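Local coordinates for protein A197 (Sulfolobus turreted icosahedral virus, PDB 2C0N) that is probably a viral glycosyltransferase of the GT-A fold, a class that transfers sugars from activated donors to acceptor molecules, at residues I7-S12 against Y28-R33; G11-P16 against L60-V65; Q40-L45 against I131-F136. One frame throughout, in Å; residues are numbered along the deposited sequence.

Contact 1: residues I7-S12 against Y28-R33; sequences IPSMGS and YVILSR
Ile7 and Pro8 pair in parallel with Ile30 and Leu31, their CA atoms 4.6 and 4.9 Å apart, and the directions from Ile7 to Met10 and from Tyr28 to Arg33 differ by 24°. Two nearly straight bonds define the ladder: Ile7 N to Val29 O at 2.9 Å (168°), and Leu31 N to Ile7 O at 2.9 Å. Beyond it, Leu31 O is gripped twice by Ser9, in the carbonyl plane by N at 3.0 Å and from above that plane by OG at 2.8 Å. Ser9 chi1 of 87° turns OG back between N and the carbonyl carbon, where it also accepts a hydrogen bond from Gly11 N, closing an ST turn. Ile7 CD1 rests on Tyr28 CB at 4.2 Å. At the exposed end, the CE methyl of Met10, a selenomethionine, lies over one guanidinium face of Arg33, 3.7 Å from NE, and a water joins Met10 O to Arg33 NH1, the latter bond weak. Helix 37-50 covers the sheet face carrying Pro8, helix 15-23 the opposite face carrying Ile7, and beside Tyr28, Val29 and Ile30 an antiparallel strand of the second subunit continues the sheet.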
# COMPACT_ATOMS: atom_id res chain seq x y z
N ILE A 7 9.53 -6.40 2.74
CA ILE A 7 9.62 -4.96 2.65
C ILE A 7 9.54 -4.36 4.06
O ILE A 7 8.46 -4.28 4.62
CB ILE A 7 8.48 -4.43 1.75
CG1 ILE A 7 8.60 -5.02 0.33
CG2 ILE A 7 8.48 -2.86 1.82
CD1 ILE A 7 7.29 -4.96 -0.53
N PRO A 8 10.69 -3.94 4.64
CA PRO A 8 10.69 -3.29 5.97
C PRO A 8 9.97 -1.96 5.85
O PRO A 8 10.33 -1.17 4.98
CB PRO A 8 12.18 -3.08 6.26
CG PRO A 8 12.90 -3.89 5.33
CD PRO A 8 12.05 -4.12 4.14
N SER A 9 8.92 -1.75 6.62
CA SER A 9 8.25 -0.44 6.56
C SER A 9 8.21 0.25 7.89
O SER A 9 8.55 -0.34 8.92
CB SER A 9 6.84 -0.62 6.02
OG SER A 9 5.98 -0.92 7.06
N MSE A 10 7.75 1.50 7.86
CA MSE A 10 7.40 2.27 9.07
C MSE A 10 5.89 2.36 9.28
O MSE A 10 5.41 3.16 10.09
CB MSE A 10 8.05 3.66 9.03
CG MSE A 10 9.52 3.56 8.70
SE MSE A 10 10.43 3.14 10.32
CE MSE A 10 10.57 4.90 11.00
N GLY A 11 5.14 1.47 8.60
CA GLY A 11 3.70 1.35 8.76
C GLY A 11 2.88 1.85 7.57
O GLY A 11 1.65 1.76 7.58
N SER A 12 3.55 2.34 6.54
CA SER A 12 2.84 2.69 5.31
C SER A 12 3.70 2.35 4.11
O SER A 12 4.94 2.19 4.25
CB SER A 12 2.47 4.15 5.30
OG SER A 12 3.61 4.95 5.17
N TYR A 28 4.70 -10.95 -1.30
CA TYR A 28 5.45 -10.16 -0.33
C TYR A 28 4.93 -10.30 1.08
O TYR A 28 3.80 -10.75 1.32
CB TYR A 28 5.41 -8.67 -0.73
CG TYR A 28 3.99 -8.12 -0.83
CD1 TYR A 28 3.30 -7.75 0.31
CD2 TYR A 28 3.35 -7.96 -2.05
CE1 TYR A 28 2.04 -7.22 0.26
CE2 TYR A 28 2.05 -7.43 -2.12
CZ TYR A 28 1.41 -7.06 -0.95
OH TYR A 28 0.13 -6.55 -0.97
N VAL A 29 5.78 -9.85 2.00
CA VAL A 29 5.41 -9.54 3.33
C VAL A 29 5.93 -8.13 3.63
O VAL A 29 7.12 -7.85 3.53
CB VAL A 29 6.02 -10.50 4.33
CG1 VAL A 29 5.64 -10.10 5.76
CG2 VAL A 29 5.55 -11.93 4.06
N ILE A 30 5.02 -7.23 3.92
CA ILE A 30 5.39 -5.90 4.33
C ILE A 30 5.46 -5.93 5.86
O ILE A 30 4.50 -6.27 6.51
CB ILE A 30 4.38 -4.84 3.91
CG1 ILE A 30 4.11 -4.91 2.42
CG2 ILE A 30 4.95 -3.45 4.20
CD1 ILE A 30 2.93 -4.14 1.98
N LEU A 31 6.61 -5.59 6.41
CA LEU A 31 6.86 -5.75 7.83
C LEU A 31 6.48 -4.46 8.52
O LEU A 31 6.95 -3.38 8.11
CB LEU A 31 8.33 -6.08 8.08
CG LEU A 31 8.76 -7.40 7.38
CD1 LEU A 31 10.20 -7.39 6.99
CD2 LEU A 31 8.45 -8.52 8.26
N SER A 32 5.63 -4.55 9.54
CA SER A 32 5.30 -3.44 10.40
C SER A 32 6.50 -2.99 11.19
O SER A 32 7.50 -3.68 11.28
CB SER A 32 4.17 -3.80 11.36
OG SER A 32 3.00 -3.84 10.61
N ARG A 33 6.38 -1.79 11.75
CA ARG A 33 7.49 -1.14 12.36
C ARG A 33 7.92 -1.95 13.58
O ARG A 33 7.08 -2.48 14.28
CB ARG A 33 7.08 0.27 12.80
CG ARG A 33 8.22 1.10 13.18
CD ARG A 33 7.76 2.51 13.41
NE ARG A 33 8.88 3.32 13.88
CZ ARG A 33 8.78 4.58 14.28
NH1 ARG A 33 7.61 5.22 14.27
NH2 ARG A 33 9.88 5.22 14.71
O HOH W 1 5.95 5.07 11.85

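Contact 2: residues G11-P16 against L60-V65; sequences GSVRLP and LDEDVV
Arg14 and Glu62 carry most of this contact, joined side-on by two guanidinium nitrogens, one to each carboxylate oxygen. The stronger arm is the salt bridge from NH2 to Glu62 OE1, 2.8 Å long and nearly straight at 172°; it uses the syn side of the oxygen, which lies in the guanidinium plane. The other, NE to OE2, is weak. The planes of the two groups are turned 46° apart, so the pair is not a flat fork. OE2 is instead met nearly end-on by the backbone N of Arg14, at 2.8 Å, while Arg14 NE also reaches Glu62 O at 3.2 Å from above the carbonyl plane. With CG of Glu62 anti to its backbone N, CG lies 3.4 Å from Ser12 O; the bend at chi2 (-86°) then turns the carboxylate to Arg14. Over one face of the guanidinium sits Asp63, its CB 3.7 Å from NH2.

The remaining contacts are sparser. The closest CA pair, Val13 and Glu62, is 6.2 Å apart, and no backbone-to-backbone hydrogen bond crosses between the segments. Toward the partly exposed Ser12, a water spans the separation, bonded to Ser12 OG and donating to Glu62 OE2 at 2.8 Å. Toward the helix that starts after Arg14, Pro16 CB meets Val65 CG2 at 4.2 Å, an ordinary apolar touch.

Asp61, Glu62 and Asp63 follow strand 56-60 in a type I turn, and their sequence matches the DXD pattern by which many GT-A enzymes hold a divalent metal and the nucleotide sugar. The nickel ion in this crystal lies elsewhere, at His198 and His200. The bonding of Arg14 to both the carboxylate and the carbonyl of Glu62 suggests that Arg14, where strand 12-14 gives way to helix 15-23, helps to hold the middle residue of this putative motif in place.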
# COMPACT_ATOMS: atom_id res chain seq x y z
N GLY A 11 5.14 1.47 8.60
CA GLY A 11 3.70 1.35 8.76
C GLY A 11 2.88 1.85 7.57
O GLY A 11 1.65 1.76 7.58
N SER A 12 3.55 2.34 6.54
CA SER A 12 2.84 2.69 5.31
C SER A 12 3.70 2.35 4.11
O SER A 12 4.94 2.19 4.25
CB SER A 12 2.47 4.15 5.30
OG SER A 12 3.61 4.95 5.17
N VAL A 13 3.04 2.27 2.95
CA VAL A 13 3.73 2.04 1.69
C VAL A 13 3.34 3.15 0.68
O VAL A 13 2.16 3.38 0.44
CB VAL A 13 3.38 0.69 1.10
CG1 VAL A 13 4.13 0.42 -0.18
CG2 VAL A 13 3.77 -0.42 2.11
N ARG A 14 4.35 3.80 0.12
CA ARG A 14 4.14 4.85 -0.88
C ARG A 14 3.52 4.26 -2.16
O ARG A 14 3.78 3.11 -2.54
CB ARG A 14 5.46 5.64 -1.15
CG ARG A 14 6.62 4.84 -1.73
CD ARG A 14 7.91 5.53 -1.57
NE ARG A 14 8.30 5.44 -0.18
CZ ARG A 14 8.65 6.44 0.59
NH1 ARG A 14 8.85 7.61 0.10
NH2 ARG A 14 8.93 6.21 1.86
N LEU A 15 2.74 5.08 -2.85
CA LEU A 15 2.00 4.64 -4.02
C LEU A 15 2.87 4.03 -5.10
O LEU A 15 2.50 3.01 -5.71
CB LEU A 15 1.16 5.80 -4.59
CG LEU A 15 -0.33 5.74 -4.22
CD1 LEU A 15 -0.60 5.72 -2.71
CD2 LEU A 15 -1.08 6.87 -4.93
N PRO A 16 3.98 4.68 -5.42
CA PRO A 16 4.83 4.08 -6.47
C PRO A 16 5.26 2.64 -6.18
O PRO A 16 5.36 1.85 -7.12
CB PRO A 16 6.01 5.06 -6.55
CG PRO A 16 5.42 6.36 -6.03
CD PRO A 16 4.49 5.99 -4.97
N LEU A 60 13.47 -5.53 -0.15
CA LEU A 60 13.17 -4.32 -0.85
C LEU A 60 12.72 -3.30 0.15
O LEU A 60 11.71 -3.51 0.81
CB LEU A 60 12.08 -4.55 -1.91
CG LEU A 60 11.77 -3.42 -2.89
CD1 LEU A 60 12.95 -3.10 -3.73
CD2 LEU A 60 10.60 -3.83 -3.77
N ASP A 61 13.52 -2.22 0.32
CA ASP A 61 13.17 -1.15 1.24
C ASP A 61 11.91 -0.50 0.70
O ASP A 61 11.69 -0.47 -0.51
CB ASP A 61 14.29 -0.13 1.36
CG ASP A 61 15.41 -0.57 2.27
OD1 ASP A 61 15.27 -1.57 3.03
OD2 ASP A 61 16.44 0.11 2.23
N GLU A 62 11.07 -0.03 1.61
CA GLU A 62 9.78 0.55 1.21
C GLU A 62 9.94 1.83 0.35
O GLU A 62 8.99 2.27 -0.30
CB GLU A 62 8.95 0.81 2.45
CG GLU A 62 7.59 1.45 2.21
CD GLU A 62 7.62 2.97 2.14
OE1 GLU A 62 8.58 3.57 2.70
OE2 GLU A 62 6.71 3.58 1.52
N ASP A 63 11.11 2.45 0.38
CA ASP A 63 11.36 3.60 -0.50
C ASP A 63 12.17 3.27 -1.75
O ASP A 63 12.65 4.16 -2.44
CB ASP A 63 12.01 4.77 0.28
CG ASP A 63 13.23 4.38 1.07
OD1 ASP A 63 13.69 3.24 0.91
OD2 ASP A 63 13.71 5.25 1.89
N VAL A 64 12.32 1.99 -2.06
CA VAL A 64 13.03 1.56 -3.25
C VAL A 64 12.04 0.90 -4.22
O VAL A 64 11.34 -0.03 -3.85
CB VAL A 64 14.20 0.61 -2.86
CG1 VAL A 64 14.85 0.03 -4.12
CG2 VAL A 64 15.23 1.33 -1.99
N VAL A 65 11.95 1.41 -5.45
CA VAL A 65 10.97 0.96 -6.42
C VAL A 65 11.67 0.52 -7.68
O VAL A 65 12.17 1.35 -8.44
CB VAL A 65 9.94 2.07 -6.77
CG1 VAL A 65 8.92 1.54 -7.79
CG2 VAL A 65 9.22 2.52 -5.55
O HOH W 2 5.35 5.47 3.11

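Contact 3: residues Q40-L45 against I131-F136; sequences QREIAL and IKRPAF
Glu42 supplies the polar part of the contact, its carboxylate receiving two consecutive backbone N-H groups. Phe136 N donates to OE1 at 3.0 Å, almost straight at 175°, and Ala135 N donates to OE2 at 3.0 Å, both on the syn side and both somewhat out of the carboxylate plane. A second, weak bond runs from Ala135 N to OE1. The bend at chi2 (71°) curls the Glu42 chain toward the loop, and Glu42 OE1 lies 3.3 Å from Pro134 CB. Pro134 follows a cis peptide bond.

Aromatic contact comes next along the loop. Arg41 CB stands over one face of the Phe136 ring in a CH-pi contact, 3.9 Å from the centroid and 20° off the normal, whereas Leu45 CB approaches the ring at its edge. The Phe154 ring also meets that of Phe136, the two planes nearly parallel.

Apolar packing centres on a single methyl. Leu45 CD2 presses on Ala135 CB at 3.4 Å, tighter than usual van der Waals contact, and touches Arg133 CD at 3.8 Å; Ile131 CD1 lies farther off at 4.3 Å.

The arginine head groups make their salt bridges beyond the segments. Arg41 pairs with Glu150 and Asp61, leaving its aliphatic root to the ring, and Arg133 pairs with Asp46 on the same helix that carries Leu45.

Helix 37-50 packs against strands 3-8 and 28-31, as a helix flanking the parallel, Rossmann-like half of a GT-A sheet does. The irregular segment 131-136 packs against helix 37-50 and also touches helix 150-158, shortly before the unmodelled residues 139-147, so the paired N-H groups on one carboxylate tie an ordered part of the loop to helix 37-50.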
# COMPACT_ATOMS: atom_id res chain seq x y z
N GLN A 40 13.37 -6.26 12.03
CA GLN A 40 12.49 -6.64 10.91
C GLN A 40 13.16 -7.62 9.97
O GLN A 40 12.53 -8.57 9.49
CB GLN A 40 12.05 -5.40 10.12
CG GLN A 40 11.25 -4.40 10.91
CD GLN A 40 11.01 -3.13 10.13
OE1 GLN A 40 11.94 -2.43 9.78
NE2 GLN A 40 9.75 -2.82 9.87
N ARG A 41 14.44 -7.43 9.67
CA ARG A 41 15.13 -8.35 8.78
C ARG A 41 15.29 -9.74 9.38
O ARG A 41 15.20 -10.74 8.68
CB ARG A 41 16.49 -7.81 8.34
CG ARG A 41 16.41 -6.50 7.64
CD ARG A 41 17.65 -6.22 6.88
NE ARG A 41 17.73 -4.83 6.43
CZ ARG A 41 17.05 -4.34 5.41
NH1 ARG A 41 16.20 -5.10 4.74
NH2 ARG A 41 17.19 -3.06 5.06
N GLU A 42 15.49 -9.82 10.68
CA GLU A 42 15.54 -11.13 11.32
C GLU A 42 14.20 -11.84 11.29
O GLU A 42 14.14 -13.03 11.10
CB GLU A 42 16.01 -11.00 12.76
CG GLU A 42 16.54 -12.29 13.34
CD GLU A 42 17.85 -12.66 12.74
OE1 GLU A 42 18.78 -11.84 12.80
OE2 GLU A 42 17.95 -13.75 12.16
N ILE A 43 13.12 -11.12 11.57
CA ILE A 43 11.77 -11.67 11.46
C ILE A 43 11.55 -12.20 10.05
O ILE A 43 11.05 -13.31 9.86
CB ILE A 43 10.73 -10.58 11.77
CG1 ILE A 43 10.73 -10.28 13.27
CG2 ILE A 43 9.30 -10.98 11.31
CD1 ILE A 43 10.02 -9.03 13.63
N ALA A 44 11.95 -11.40 9.05
CA ALA A 44 11.83 -11.81 7.63
C ALA A 44 12.53 -13.15 7.38
O ALA A 44 11.91 -14.04 6.83
CB ALA A 44 12.41 -10.78 6.73
N LEU A 45 13.80 -13.26 7.78
CA LEU A 45 14.56 -14.53 7.69
C LEU A 45 13.84 -15.72 8.35
O LEU A 45 13.72 -16.78 7.78
CB LEU A 45 15.94 -14.38 8.30
CG LEU A 45 16.88 -15.58 8.21
CD1 LEU A 45 17.02 -16.08 6.76
CD2 LEU A 45 18.26 -15.26 8.81
N ILE A 131 23.57 -20.28 7.21
CA ILE A 131 24.24 -19.22 7.96
C ILE A 131 23.91 -19.36 9.44
O ILE A 131 22.91 -19.97 9.82
CB ILE A 131 23.92 -17.80 7.47
CG1 ILE A 131 22.43 -17.53 7.54
CG2 ILE A 131 24.55 -17.57 6.05
CD1 ILE A 131 22.03 -16.17 7.02
N LYS A 132 24.78 -18.82 10.26
CA LYS A 132 24.52 -18.82 11.69
C LYS A 132 23.40 -17.81 11.93
O LYS A 132 23.39 -16.72 11.32
CB LYS A 132 25.82 -18.57 12.45
CG LYS A 132 26.69 -19.84 12.50
CD LYS A 132 27.75 -19.82 13.57
CE LYS A 132 28.33 -21.22 13.80
NZ LYS A 132 29.09 -21.33 15.07
N ARG A 133 22.41 -18.24 12.74
CA ARG A 133 21.26 -17.43 13.15
C ARG A 133 21.30 -17.12 14.63
O ARG A 133 21.62 -18.01 15.44
CB ARG A 133 19.93 -18.14 12.83
CG ARG A 133 19.34 -17.81 11.46
CD ARG A 133 17.79 -17.96 11.45
NE ARG A 133 17.38 -19.35 11.26
CZ ARG A 133 16.17 -19.86 11.54
NH1 ARG A 133 15.19 -19.10 12.02
NH2 ARG A 133 15.96 -21.15 11.32
N PRO A 134 20.96 -15.88 15.02
CA PRO A 134 20.37 -14.80 14.20
C PRO A 134 21.42 -14.07 13.31
O PRO A 134 22.59 -13.95 13.71
CB PRO A 134 19.75 -13.85 15.25
CG PRO A 134 20.22 -14.34 16.61
CD PRO A 134 21.22 -15.43 16.40
N ALA A 135 20.98 -13.58 12.15
CA ALA A 135 21.83 -13.18 11.01
C ALA A 135 22.08 -11.68 10.80
O ALA A 135 23.04 -11.28 10.13
CB ALA A 135 21.19 -13.73 9.72
N PHE A 136 21.17 -10.84 11.30
CA PHE A 136 21.26 -9.39 11.12
C PHE A 136 21.43 -8.70 12.45
O PHE A 136 20.65 -8.90 13.37
CB PHE A 136 20.02 -8.84 10.42
CG PHE A 136 19.77 -9.46 9.10
CD1 PHE A 136 18.88 -10.50 8.98
CD2 PHE A 136 20.47 -9.04 7.98
CE1 PHE A 136 18.66 -11.08 7.75
CE2 PHE A 136 20.28 -9.65 6.76
CZ PHE A 136 19.38 -10.67 6.65

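Contacts 1 and 2 are neighbours, their centres 8 Å apart; they share Gly11 and Ser12 and reach the same mixed sheet. Contact 3 lies farther out, about 16 Å from contact 1 and 21 Å from contact 2, measured between centres. Along the chain, contact 1 closes before contact 3 opens, while contacts 2 and 3 interleave. Helix 37-50 connects them physically: Gln40 NE2 reaches Ser9 O at 2.9 Å, a probable hydrogen bond, and Arg41 NH2 forms a salt bridge with Asp61 OD1. The helix of contact 3 thus bonds to both the strand ends of contact 1 and the putative DXD turn of contact 2; contacts 1 and 2 also join beta ladders with the second subunit.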